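Local coordinates for CRISPR-associated endonuclease Cas9 (Campylobacter jejuni subsp. jejuni serotype O:2, PDB 5X2H), which cuts invading DNA matched by its guide RNA, acting as the RNA-guided nuclease of a bacterial CRISPR adaptive immune system, at residues 469-474 / 817-822; 11-16 / 463-468; 70-75 / 88-93. One frame throughout, in Å; residues are numbered along the deposited sequence.

How the contacts relate
Contacts 1 and 2 are neighbours with centres 11 Å apart, and both use helix 456-476. Contact 2 seats this helix on strand 10-15 of the mixed RuvC sheet. Contact 1, further along the helix, docks the hairpin loop 817-822 of the C-terminal antiparallel sheet. Leu-469, from the helix segment of contact 1, packs on Leu-11 and Phe-13, and Leu-819 reaches Val-468 of contact 2. One helix thus backs the RuvC sheet and also meets the C-terminal part. Contact 3 lies across the chain's centre, about 56 Å from contact 2 and 59 Å from contact 1 between centres, where helix 51-82 meets its following loop. In sequence it is nested within contact 2; contact 1 follows. All three adjoin the guide RNA.

Contact 1: residues 469-474 / 817-822; sequences LNALLK and SALGEV. With nucleotides of chain B.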
# COMPACT_ATOMS: atom_id res chain seq x y z
N LEU A 469 -19.65 -17.37 0.08
CA LEU A 469 -21.07 -17.24 0.41
C LEU A 469 -21.94 -17.37 -0.84
O LEU A 469 -22.93 -18.11 -0.85
CB LEU A 469 -21.33 -15.91 1.11
CG LEU A 469 -22.80 -15.50 1.26
CD1 LEU A 469 -23.57 -16.48 2.13
CD2 LEU A 469 -22.92 -14.09 1.81
N ASN A 470 -21.58 -16.66 -1.91
CA ASN A 470 -22.38 -16.71 -3.13
C ASN A 470 -22.34 -18.09 -3.77
O ASN A 470 -23.33 -18.52 -4.38
CB ASN A 470 -21.91 -15.64 -4.11
CG ASN A 470 -22.35 -14.24 -3.70
OD1 ASN A 470 -23.23 -14.09 -2.86
ND2 ASN A 470 -21.73 -13.22 -4.29
N ALA A 471 -21.22 -18.81 -3.65
CA ALA A 471 -21.17 -20.18 -4.14
C ALA A 471 -22.12 -21.08 -3.37
O ALA A 471 -22.78 -21.95 -3.95
CB ALA A 471 -19.74 -20.72 -4.07
N LEU A 472 -22.20 -20.89 -2.04
CA LEU A 472 -23.15 -21.65 -1.24
C LEU A 472 -24.59 -21.30 -1.61
O LEU A 472 -25.45 -22.17 -1.68
CB LEU A 472 -22.90 -21.41 0.24
CG LEU A 472 -21.62 -22.02 0.81
CD1 LEU A 472 -21.32 -21.47 2.20
CD2 LEU A 472 -21.74 -23.54 0.86
N LEU A 473 -24.85 -20.01 -1.83
CA LEU A 473 -26.20 -19.59 -2.22
C LEU A 473 -26.61 -20.20 -3.55
O LEU A 473 -27.76 -20.60 -3.73
CB LEU A 473 -26.27 -18.06 -2.28
CG LEU A 473 -26.10 -17.31 -0.96
CD1 LEU A 473 -26.06 -15.81 -1.19
CD2 LEU A 473 -27.23 -17.67 0.00
N LYS A 474 -25.67 -20.30 -4.50
CA LYS A 474 -25.99 -20.92 -5.78
C LYS A 474 -26.22 -22.41 -5.63
O LYS A 474 -27.03 -22.99 -6.37
CB LYS A 474 -24.86 -20.66 -6.78
CG LYS A 474 -25.28 -20.88 -8.23
CD LYS A 474 -24.29 -21.77 -8.98
CE LYS A 474 -22.99 -21.04 -9.27
NZ LYS A 474 -23.16 -19.93 -10.25
N SER A 817 -13.17 -25.65 -7.10
CA SER A 817 -14.10 -24.57 -6.87
C SER A 817 -13.81 -23.94 -5.50
O SER A 817 -12.96 -24.41 -4.74
CB SER A 817 -15.54 -25.07 -6.95
OG SER A 817 -15.88 -25.84 -5.82
N ALA A 818 -14.52 -22.85 -5.18
CA ALA A 818 -14.29 -22.20 -3.90
C ALA A 818 -14.81 -23.03 -2.73
O ALA A 818 -14.42 -22.78 -1.59
CB ALA A 818 -14.95 -20.82 -3.88
N LEU A 819 -15.66 -24.02 -2.99
CA LEU A 819 -16.24 -24.87 -1.96
C LEU A 819 -15.52 -26.21 -1.83
O LEU A 819 -15.96 -27.05 -1.04
CB LEU A 819 -17.73 -25.11 -2.24
CG LEU A 819 -18.62 -23.87 -2.39
CD1 LEU A 819 -20.08 -24.28 -2.52
CD2 LEU A 819 -18.42 -22.91 -1.23
N GLY A 820 -14.44 -26.42 -2.57
CA GLY A 820 -13.71 -27.67 -2.50
C GLY A 820 -14.10 -28.71 -3.52
O GLY A 820 -13.63 -29.85 -3.42
N GLU A 821 -14.94 -28.37 -4.50
CA GLU A 821 -15.31 -29.32 -5.54
C GLU A 821 -14.19 -29.43 -6.57
O GLU A 821 -13.65 -28.41 -7.01
CB GLU A 821 -16.61 -28.88 -6.22
CG GLU A 821 -17.71 -28.49 -5.24
CD GLU A 821 -18.85 -27.77 -5.91
OE1 GLU A 821 -19.82 -28.44 -6.33
OE2 GLU A 821 -18.77 -26.52 -6.03
N VAL A 822 -13.86 -30.66 -6.94
CA VAL A 822 -12.74 -30.94 -7.83
C VAL A 822 -13.30 -31.35 -9.19
O VAL A 822 -14.09 -32.29 -9.28
CB VAL A 822 -11.82 -32.03 -7.26
CG1 VAL A 822 -10.79 -32.46 -8.30
CG2 VAL A 822 -11.14 -31.52 -6.00
P C B 77 -15.09 -23.76 -10.73
OP1 C B 77 -15.10 -25.22 -10.46
OP2 C B 77 -15.76 -22.85 -9.78
O5' C B 77 -13.59 -23.28 -10.85
C5' C B 77 -13.23 -21.93 -10.57
C4' C B 77 -11.81 -21.67 -11.00
O4' C B 77 -11.68 -21.95 -12.41
C3' C B 77 -11.30 -20.25 -10.84
O3' C B 77 -10.83 -20.02 -9.53
C2' C B 77 -10.19 -20.16 -11.89
O2' C B 77 -8.97 -20.64 -11.36
C1' C B 77 -10.67 -21.14 -12.97
N1 C B 77 -11.18 -20.50 -14.20
C2 C B 77 -10.25 -20.10 -15.16
O2 C B 77 -9.04 -20.26 -14.93
N3 C B 77 -10.69 -19.54 -16.31
C4 C B 77 -12.00 -19.39 -16.51
N4 C B 77 -12.39 -18.83 -17.66
C5 C B 77 -12.97 -19.80 -15.55
C6 C B 77 -12.52 -20.36 -14.42
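A type I beta turn, Ser-817 to Gly-820, between strands 810-816 and 822-824 of the C-terminal antiparallel sheet rests its Leu-819 on Ala-471 and Leu-472 of helix 456-476. This is the seam between the C-terminal, PAM-interacting part of the chain and the RuvC domain. The methyl CB of Ala-471 sits 3.7 Å from Leu-819 CG, at the fork of the leucine, with CD2 almost as near. Leu-472 CD2 meets Leu-819 CD1 at 3.8 Å, the two side chains crossing at a slant. The CG of Leu-819 lies beside its own backbone N (chi1 -56°), a setting that sends both methyls toward the helix. Trp-22 of strand 19-26 touches Leu-472 and Leu-819 alike, so the apolar patch runs on into the RuvC sheet.

The polar work is done within the loop 817-822. Ser-817 OG accepts from Glu-821 N at 3.0 Å and, weakly, from Leu-819 N at 3.4 Å, while it donates to Glu-821 OE2 at 3.0 Å. That oxygen is reached on its anti side, 21° out of the carboxylate plane. A backbone bond from Ser-817 N to Glu-821 O of 2.8 Å closes the loop. Gly-820, with a positive phi of 94°, occupies a backbone setting suited to glycine. The other carboxylate oxygen, Glu-821 OE1, forms a salt bridge with Lys-475, one turn beyond Ala-471. On the RNA side, Ser-817 CB lies 3.5 Å from OP1 of C77 of chain B.

With hydroxyl and carboxylate bound to each other, the internal bonds are consistent with a loop shaped to present Leu-819 to the helix; the Glu-821 salt bridge adds a charged tie at the edge of an otherwise apolar contact.

Contact 2: residues 11-16 / 463-468; sequences LAFDIG and KEYRKV. With nucleotides of chain B.
Arg-466 NH1 reaches two phosphates of the RNA at once. It gives an almost straight bond (174°) of 3.0 Å to OP2 of U74 of chain B, and a weak, more bent one of 3.2 Å to OP1 of G73 of chain B. Its neighbour NH2 donates to OP1 of the same U74 at 2.8 Å, so the guanidinium meets that phosphate end-on, with the phosphorus in its plane: a two-pronged grip. The third nitrogen, NE, binds the carbonyl of Leu-441, which fixes the rotation of the group. Lys-463, one turn back, adds weak bonds from NZ to both non-bridging oxygens, OP1 and OP2, of G72 of chain B, and Lys-467 reaches a further RNA phosphate.

With its other face the helix lies on the RuvC sheet, an RNase H-like fold. It runs roughly antiparallel to strand 10-15, the axes of the short segments 463-468 and 11-15 passing 10.3 Å apart. Tyr-465 and Phe-13 form a T-shaped (edge-to-face) pair, ring centres 5.1 Å apart and planes at 78°. The tyrosine supplies the edge: its CE1 stands 3.8 Å above the middle of the Phe-13 ring. CG of Tyr-465 is turned opposite its backbone N (chi1 162°), carrying the ring out from the helix toward the strand. Its hydroxyl goes on to hydrogen-bond with Thr-502 OG1. Val-468 CG1 meets the rim of the Phe-13 ring at CE2, 4.0 Å away. Ile-15 CD1 packs against Tyr-465 CD1 at 3.7 Å.

Between Phe-13 and Ile-15 the strand turns Asp-14 to the other side of the sheet, where its side chain touches His-558 and Asp-561 of helix 557-566, and OD1 comes close to Glu-485 OE1. Asp-14, Glu-485 and His-558 are the predicted magnesium ligands of the RuvC site, with Asp-14 the predicted catalytic residue.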
# COMPACT_ATOMS: atom_id res chain seq x y z
N LEU A 11 -25.76 -20.66 7.93
CA LEU A 11 -24.43 -20.62 7.36
C LEU A 11 -23.51 -19.93 8.35
O LEU A 11 -23.77 -18.80 8.77
CB LEU A 11 -24.41 -19.88 6.02
CG LEU A 11 -25.14 -20.51 4.83
CD1 LEU A 11 -25.09 -19.58 3.63
CD2 LEU A 11 -24.53 -21.86 4.49
N ALA A 12 -22.43 -20.60 8.74
CA ALA A 12 -21.48 -20.06 9.70
C ALA A 12 -20.12 -19.90 9.03
O ALA A 12 -19.72 -20.74 8.22
CB ALA A 12 -21.36 -20.96 10.93
N PHE A 13 -19.41 -18.83 9.39
CA PHE A 13 -18.14 -18.49 8.76
C PHE A 13 -17.10 -18.15 9.81
O PHE A 13 -17.38 -17.37 10.73
CB PHE A 13 -18.30 -17.31 7.79
CG PHE A 13 -19.19 -17.60 6.61
CD1 PHE A 13 -20.56 -17.41 6.69
CD2 PHE A 13 -18.65 -18.07 5.43
CE1 PHE A 13 -21.37 -17.67 5.61
CE2 PHE A 13 -19.46 -18.33 4.34
CZ PHE A 13 -20.82 -18.13 4.44
N ASP A 14 -15.92 -18.73 9.67
CA ASP A 14 -14.75 -18.40 10.48
C ASP A 14 -13.79 -17.66 9.56
O ASP A 14 -12.99 -18.27 8.84
CB ASP A 14 -14.11 -19.66 11.08
CG ASP A 14 -12.91 -19.35 11.95
OD1 ASP A 14 -13.10 -18.83 13.07
OD2 ASP A 14 -11.76 -19.62 11.52
N ILE A 15 -13.88 -16.33 9.57
CA ILE A 15 -13.14 -15.49 8.64
C ILE A 15 -11.79 -15.14 9.25
O ILE A 15 -11.70 -14.32 10.17
CB ILE A 15 -13.93 -14.22 8.29
CG1 ILE A 15 -15.30 -14.59 7.70
CG2 ILE A 15 -13.14 -13.33 7.34
CD1 ILE A 15 -16.19 -13.40 7.43
N GLY A 16 -10.73 -15.77 8.74
CA GLY A 16 -9.39 -15.53 9.22
C GLY A 16 -8.60 -14.61 8.31
O GLY A 16 -9.07 -14.16 7.26
N LYS A 463 -13.55 -10.22 0.02
CA LYS A 463 -13.77 -10.79 -1.31
C LYS A 463 -13.96 -12.30 -1.23
O LYS A 463 -14.92 -12.84 -1.80
CB LYS A 463 -12.60 -10.42 -2.22
CG LYS A 463 -12.49 -11.26 -3.48
CD LYS A 463 -11.27 -12.16 -3.42
CE LYS A 463 -10.82 -12.57 -4.81
NZ LYS A 463 -9.40 -12.20 -5.03
N GLU A 464 -13.07 -12.99 -0.52
CA GLU A 464 -13.18 -14.43 -0.39
C GLU A 464 -14.41 -14.83 0.41
O GLU A 464 -14.98 -15.90 0.18
CB GLU A 464 -11.92 -15.01 0.25
CG GLU A 464 -10.69 -14.95 -0.65
CD GLU A 464 -10.80 -15.85 -1.87
OE1 GLU A 464 -10.26 -15.49 -2.93
OE2 GLU A 464 -11.44 -16.93 -1.76
N TYR A 465 -14.84 -13.99 1.36
CA TYR A 465 -16.09 -14.26 2.05
C TYR A 465 -17.27 -14.20 1.09
O TYR A 465 -18.15 -15.07 1.11
CB TYR A 465 -16.29 -13.27 3.20
CG TYR A 465 -17.72 -13.18 3.69
CD1 TYR A 465 -18.28 -14.19 4.46
CD2 TYR A 465 -18.51 -12.08 3.38
CE1 TYR A 465 -19.58 -14.11 4.91
CE2 TYR A 465 -19.82 -11.99 3.83
CZ TYR A 465 -20.35 -13.01 4.59
OH TYR A 465 -21.65 -12.92 5.04
N ARG A 466 -17.29 -13.19 0.22
CA ARG A 466 -18.39 -13.06 -0.74
C ARG A 466 -18.40 -14.23 -1.72
O ARG A 466 -19.46 -14.79 -2.02
CB ARG A 466 -18.28 -11.74 -1.49
CG ARG A 466 -19.15 -11.67 -2.73
CD ARG A 466 -19.10 -10.31 -3.40
NE ARG A 466 -19.96 -10.26 -4.58
CZ ARG A 466 -19.54 -10.53 -5.81
NH1 ARG A 466 -18.27 -10.84 -6.03
NH2 ARG A 466 -20.38 -10.46 -6.83
N LYS A 467 -17.22 -14.62 -2.23
CA LYS A 467 -17.15 -15.70 -3.20
C LYS A 467 -17.66 -17.01 -2.61
O LYS A 467 -18.43 -17.73 -3.25
CB LYS A 467 -15.72 -15.85 -3.70
CG LYS A 467 -15.51 -17.03 -4.65
CD LYS A 467 -14.08 -17.11 -5.14
CE LYS A 467 -13.69 -15.87 -5.93
NZ LYS A 467 -12.38 -16.03 -6.60
N VAL A 468 -17.24 -17.32 -1.38
CA VAL A 468 -17.68 -18.56 -0.74
C VAL A 468 -19.17 -18.51 -0.43
O VAL A 468 -19.90 -19.49 -0.65
CB VAL A 468 -16.84 -18.84 0.52
CG1 VAL A 468 -17.41 -20.02 1.29
CG2 VAL A 468 -15.40 -19.09 0.15
P U B 74 -18.45 -10.89 -9.77
OP1 U B 74 -19.91 -11.02 -9.55
OP2 U B 74 -17.52 -11.54 -8.81
O5' U B 74 -18.11 -11.43 -11.23
C5' U B 74 -18.80 -10.94 -12.37
C4' U B 74 -18.09 -11.30 -13.65
O4' U B 74 -16.74 -10.77 -13.63
C3' U B 74 -17.89 -12.79 -13.92
O3' U B 74 -19.04 -13.39 -14.48
C2' U B 74 -16.68 -12.82 -14.85
O2' U B 74 -17.07 -12.57 -16.19
C1' U B 74 -15.87 -11.61 -14.35
N1 U B 74 -14.73 -12.00 -13.48
C2 U B 74 -13.56 -12.39 -14.11
O2 U B 74 -13.45 -12.43 -15.32
N3 U B 74 -12.54 -12.73 -13.26
C4 U B 74 -12.56 -12.72 -11.89
O4 U B 74 -11.55 -13.06 -11.26
C5 U B 74 -13.81 -12.31 -11.31
C6 U B 74 -14.82 -11.97 -12.11
P G B 72 -8.77 -8.54 -4.17
OP1 G B 72 -9.27 -9.42 -3.09
OP2 G B 72 -7.91 -9.11 -5.25
O5' G B 72 -10.01 -7.85 -4.89
C5' G B 72 -10.95 -7.08 -4.16
C4' G B 72 -11.87 -6.30 -5.07
O4' G B 72 -11.09 -5.41 -5.92
C3' G B 72 -12.69 -7.11 -6.06
O3' G B 72 -13.83 -7.71 -5.48
C2' G B 72 -13.02 -6.08 -7.12
O2' G B 72 -14.04 -5.20 -6.68
C1' G B 72 -11.71 -5.29 -7.18
N9 G B 72 -10.80 -5.85 -8.21
C8 G B 72 -9.60 -6.49 -8.01
N7 G B 72 -9.05 -6.88 -9.12
C5 G B 72 -9.93 -6.48 -10.11
C6 G B 72 -9.87 -6.64 -11.52
O6 G B 72 -8.98 -7.17 -12.21
N1 G B 72 -10.98 -6.09 -12.15
C2 G B 72 -12.03 -5.47 -11.51
N2 G B 72 -13.01 -5.00 -12.29
N3 G B 72 -12.10 -5.32 -10.20
C4 G B 72 -11.02 -5.85 -9.57
P G B 73 -14.38 -9.11 -6.05
OP1 G B 73 -15.50 -9.55 -5.18
OP2 G B 73 -13.21 -10.01 -6.27
O5' G B 73 -14.96 -8.76 -7.49
C5' G B 73 -16.13 -7.97 -7.63
C4' G B 73 -16.43 -7.69 -9.08
O4' G B 73 -15.26 -7.11 -9.71
C3' G B 73 -16.75 -8.90 -9.95
O3' G B 73 -18.10 -9.32 -9.83
C2' G B 73 -16.40 -8.40 -11.35
O2' G B 73 -17.43 -7.59 -11.87
C1' G B 73 -15.18 -7.52 -11.06
N9 G B 73 -13.91 -8.24 -11.27
C8 G B 73 -13.05 -8.71 -10.31
N7 G B 73 -12.01 -9.31 -10.82
C5 G B 73 -12.18 -9.22 -12.19
C6 G B 73 -11.37 -9.69 -13.26
O6 G B 73 -10.30 -10.29 -13.20
N1 G B 73 -11.93 -9.38 -14.50
C2 G B 73 -13.11 -8.71 -14.69
N2 G B 73 -13.49 -8.51 -15.96
N3 G B 73 -13.88 -8.28 -13.70
C4 G B 73 -13.36 -8.56 -12.49

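Contact 3: residues 70-75 / 88-93; sequences RLNHLK and DYQSFD. With nucleotides of chain B.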
# COMPACT_ATOMS: atom_id res chain seq x y z
N ARG A 70 15.21 17.40 -13.86
CA ARG A 70 15.70 18.61 -13.22
C ARG A 70 17.16 18.87 -13.58
O ARG A 70 17.55 20.02 -13.82
CB ARG A 70 15.51 18.50 -11.71
CG ARG A 70 15.73 19.77 -10.93
CD ARG A 70 15.10 19.69 -9.54
NE ARG A 70 15.70 18.64 -8.73
CZ ARG A 70 15.07 17.53 -8.35
NH1 ARG A 70 15.69 16.63 -7.60
NH2 ARG A 70 13.80 17.34 -8.70
N LEU A 71 17.97 17.81 -13.64
CA LEU A 71 19.36 17.96 -14.05
C LEU A 71 19.47 18.25 -15.54
O LEU A 71 20.31 19.05 -15.96
CB LEU A 71 20.16 16.71 -13.69
CG LEU A 71 20.38 16.48 -12.19
CD1 LEU A 71 21.11 15.17 -11.92
CD2 LEU A 71 21.16 17.65 -11.60
N ASN A 72 18.63 17.61 -16.36
CA ASN A 72 18.61 17.91 -17.79
C ASN A 72 18.26 19.37 -18.03
O ASN A 72 18.84 20.02 -18.91
CB ASN A 72 17.63 17.00 -18.51
CG ASN A 72 18.18 15.60 -18.75
OD1 ASN A 72 19.30 15.29 -18.35
ND2 ASN A 72 17.38 14.75 -19.39
N HIS A 73 17.30 19.90 -17.27
CA HIS A 73 16.91 21.30 -17.42
C HIS A 73 18.09 22.23 -17.13
O HIS A 73 18.32 23.20 -17.86
CB HIS A 73 15.73 21.61 -16.51
CG HIS A 73 15.03 22.90 -16.83
ND1 HIS A 73 13.77 23.19 -16.38
CD2 HIS A 73 15.42 23.96 -17.57
CE1 HIS A 73 13.41 24.38 -16.82
NE2 HIS A 73 14.39 24.87 -17.54
N LEU A 74 18.85 21.93 -16.08
CA LEU A 74 20.02 22.75 -15.77
C LEU A 74 21.09 22.60 -16.85
O LEU A 74 21.73 23.59 -17.24
CB LEU A 74 20.57 22.38 -14.40
CG LEU A 74 19.60 22.64 -13.25
CD1 LEU A 74 20.16 22.08 -11.97
CD2 LEU A 74 19.34 24.12 -13.10
N LYS A 75 21.29 21.38 -17.35
CA LYS A 75 22.24 21.18 -18.43
C LYS A 75 21.85 21.97 -19.67
O LYS A 75 22.73 22.45 -20.40
CB LYS A 75 22.36 19.68 -18.76
CG LYS A 75 23.04 18.87 -17.66
CD LYS A 75 22.94 17.37 -17.91
CE LYS A 75 23.59 16.58 -16.78
NZ LYS A 75 23.42 15.10 -16.93
N ASP A 88 27.63 16.98 -24.28
CA ASP A 88 28.83 16.70 -23.51
C ASP A 88 28.54 16.42 -22.04
O ASP A 88 29.45 16.02 -21.31
CB ASP A 88 29.82 17.86 -23.62
CG ASP A 88 30.48 17.93 -24.98
OD1 ASP A 88 30.30 16.98 -25.78
OD2 ASP A 88 31.17 18.93 -25.26
N TYR A 89 27.30 16.61 -21.59
CA TYR A 89 26.91 16.30 -20.22
C TYR A 89 26.00 15.09 -20.14
O TYR A 89 25.48 14.78 -19.06
CB TYR A 89 26.25 17.53 -19.57
CG TYR A 89 27.23 18.67 -19.39
CD1 TYR A 89 27.51 19.54 -20.43
CD2 TYR A 89 27.90 18.85 -18.19
CE1 TYR A 89 28.41 20.58 -20.28
CE2 TYR A 89 28.81 19.88 -18.02
CZ TYR A 89 29.06 20.74 -19.07
OH TYR A 89 29.96 21.77 -18.92
N GLN A 90 25.79 14.40 -21.25
CA GLN A 90 25.07 13.14 -21.28
C GLN A 90 26.04 12.00 -21.59
O GLN A 90 27.06 12.20 -22.26
CB GLN A 90 23.95 13.16 -22.33
CG GLN A 90 22.97 14.32 -22.16
CD GLN A 90 22.17 14.24 -20.88
OE1 GLN A 90 21.98 13.16 -20.31
NE2 GLN A 90 21.69 15.38 -20.40
N SER A 91 25.73 10.82 -21.08
CA SER A 91 26.57 9.66 -21.31
C SER A 91 26.29 9.04 -22.67
O SER A 91 25.14 8.93 -23.09
CB SER A 91 26.36 8.61 -20.21
OG SER A 91 26.90 9.04 -18.98
N PHE A 92 27.36 8.64 -23.35
CA PHE A 92 27.26 7.92 -24.61
C PHE A 92 28.07 6.64 -24.51
O PHE A 92 29.12 6.61 -23.86
CB PHE A 92 27.76 8.77 -25.79
CG PHE A 92 26.86 9.93 -26.12
CD1 PHE A 92 25.69 9.73 -26.83
CD2 PHE A 92 27.19 11.22 -25.73
CE1 PHE A 92 24.86 10.79 -27.14
CE2 PHE A 92 26.36 12.28 -26.03
CZ PHE A 92 25.20 12.07 -26.74
N ASP A 93 27.56 5.58 -25.15
CA ASP A 93 28.22 4.27 -25.15
C ASP A 93 28.39 3.71 -23.74
O ASP A 93 29.36 3.01 -23.46
CB ASP A 93 29.57 4.33 -25.88
CG ASP A 93 29.42 4.69 -27.34
OD1 ASP A 93 28.94 3.85 -28.12
OD2 ASP A 93 29.77 5.84 -27.70
P A B 63 14.77 17.45 -21.60
OP1 A B 63 15.66 17.63 -22.77
OP2 A B 63 14.84 16.19 -20.81
O5' A B 63 14.99 18.66 -20.58
C5' A B 63 14.26 18.74 -19.36
C4' A B 63 13.54 20.06 -19.21
O4' A B 63 14.46 21.13 -19.55
C3' A B 63 12.35 20.29 -20.13
O3' A B 63 11.11 19.78 -19.66
C2' A B 63 12.31 21.81 -20.27
O2' A B 63 11.67 22.41 -19.16
C1' A B 63 13.79 22.17 -20.23
N9 A B 63 14.37 22.31 -21.57
C8 A B 63 14.31 21.42 -22.62
N7 A B 63 14.93 21.84 -23.70
C5 A B 63 15.45 23.07 -23.33
C6 A B 63 16.22 24.01 -24.02
N6 A B 63 16.61 23.84 -25.29
N1 A B 63 16.57 25.14 -23.37
C2 A B 63 16.17 25.30 -22.10
N3 A B 63 15.44 24.49 -21.34
C4 A B 63 15.12 23.37 -22.02
P A B 46 24.67 12.74 -13.97
OP1 A B 46 23.81 13.73 -14.67
OP2 A B 46 24.47 12.48 -12.52
O5' A B 46 24.52 11.36 -14.75
C5' A B 46 24.70 11.29 -16.15
C4' A B 46 24.72 9.87 -16.63
O4' A B 46 25.91 9.19 -16.13
C3' A B 46 23.58 9.00 -16.15
O3' A B 46 22.38 9.18 -16.88
C2' A B 46 24.16 7.59 -16.27
O2' A B 46 24.14 7.16 -17.62
C1' A B 46 25.61 7.84 -15.85
N9 A B 46 25.80 7.60 -14.41
C8 A B 46 25.85 8.50 -13.39
N7 A B 46 26.03 7.96 -12.21
C5 A B 46 26.10 6.60 -12.47
C6 A B 46 26.28 5.47 -11.65
N6 A B 46 26.43 5.53 -10.32
N1 A B 46 26.30 4.26 -12.24
C2 A B 46 26.15 4.19 -13.57
N3 A B 46 25.97 5.17 -14.45
C4 A B 46 25.95 6.36 -13.83
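The side-chain amides of Asn-72 and Gln-90 stand nearly perpendicular, their planes 84° apart, while the adjacent His-73 ring carries the ribose of A63 of chain B on one face, with C1' 3.6 Å above its centre. Gln-90 NE2 donates to Asn-72 OD1 at 3.2 Å. It does so from above the carbonyl plane, 61° out of it, so the bond misses the lone-pair directions. The glutamine chain folds at chi2 (-65°), which turns its amide toward Asn-72. On the other branch, Asn-72 ND2 donates to OP2 of A63 at 3.2 Å. The two bonds fix which end of the asparagine amide is oxygen and which is nitrogen.

Lys-75, one turn along helix 51-82, stretches fully beyond CG and crosses Tyr-89 and Gln-90 at a slant. Its CD lies 3.7 Å from Tyr-89 CB and 3.4 Å from Gln-90 NE2. Its ammonium end then finds two acceptors: NZ to Tyr-89 O is 3.0 Å, and NZ to OP1 of A46 of chain B is 2.7 Å. Tyr-89 starts out toward the helix, but its side chain leads away, and touches Ala-125 and Leu-129 of helix 121-133. Further along the loop, Ser-91 OG bonds to the ribose O4' of A46 at 3.0 Å.

Helix 51-82 is the arginine-rich bridge helix of Cas9, and the loop after it folds back onto its flank with RNA on two sides. Asn-72 and Lys-75 each join the loop to a nucleotide, one through an amide and the other through an ammonium group. Because a single ammonium group meets both a backbone carbonyl and a phosphate, the same lysine ties the loop and the RNA to the helix, and its positive charge would be expected to strengthen the hold on the phosphate.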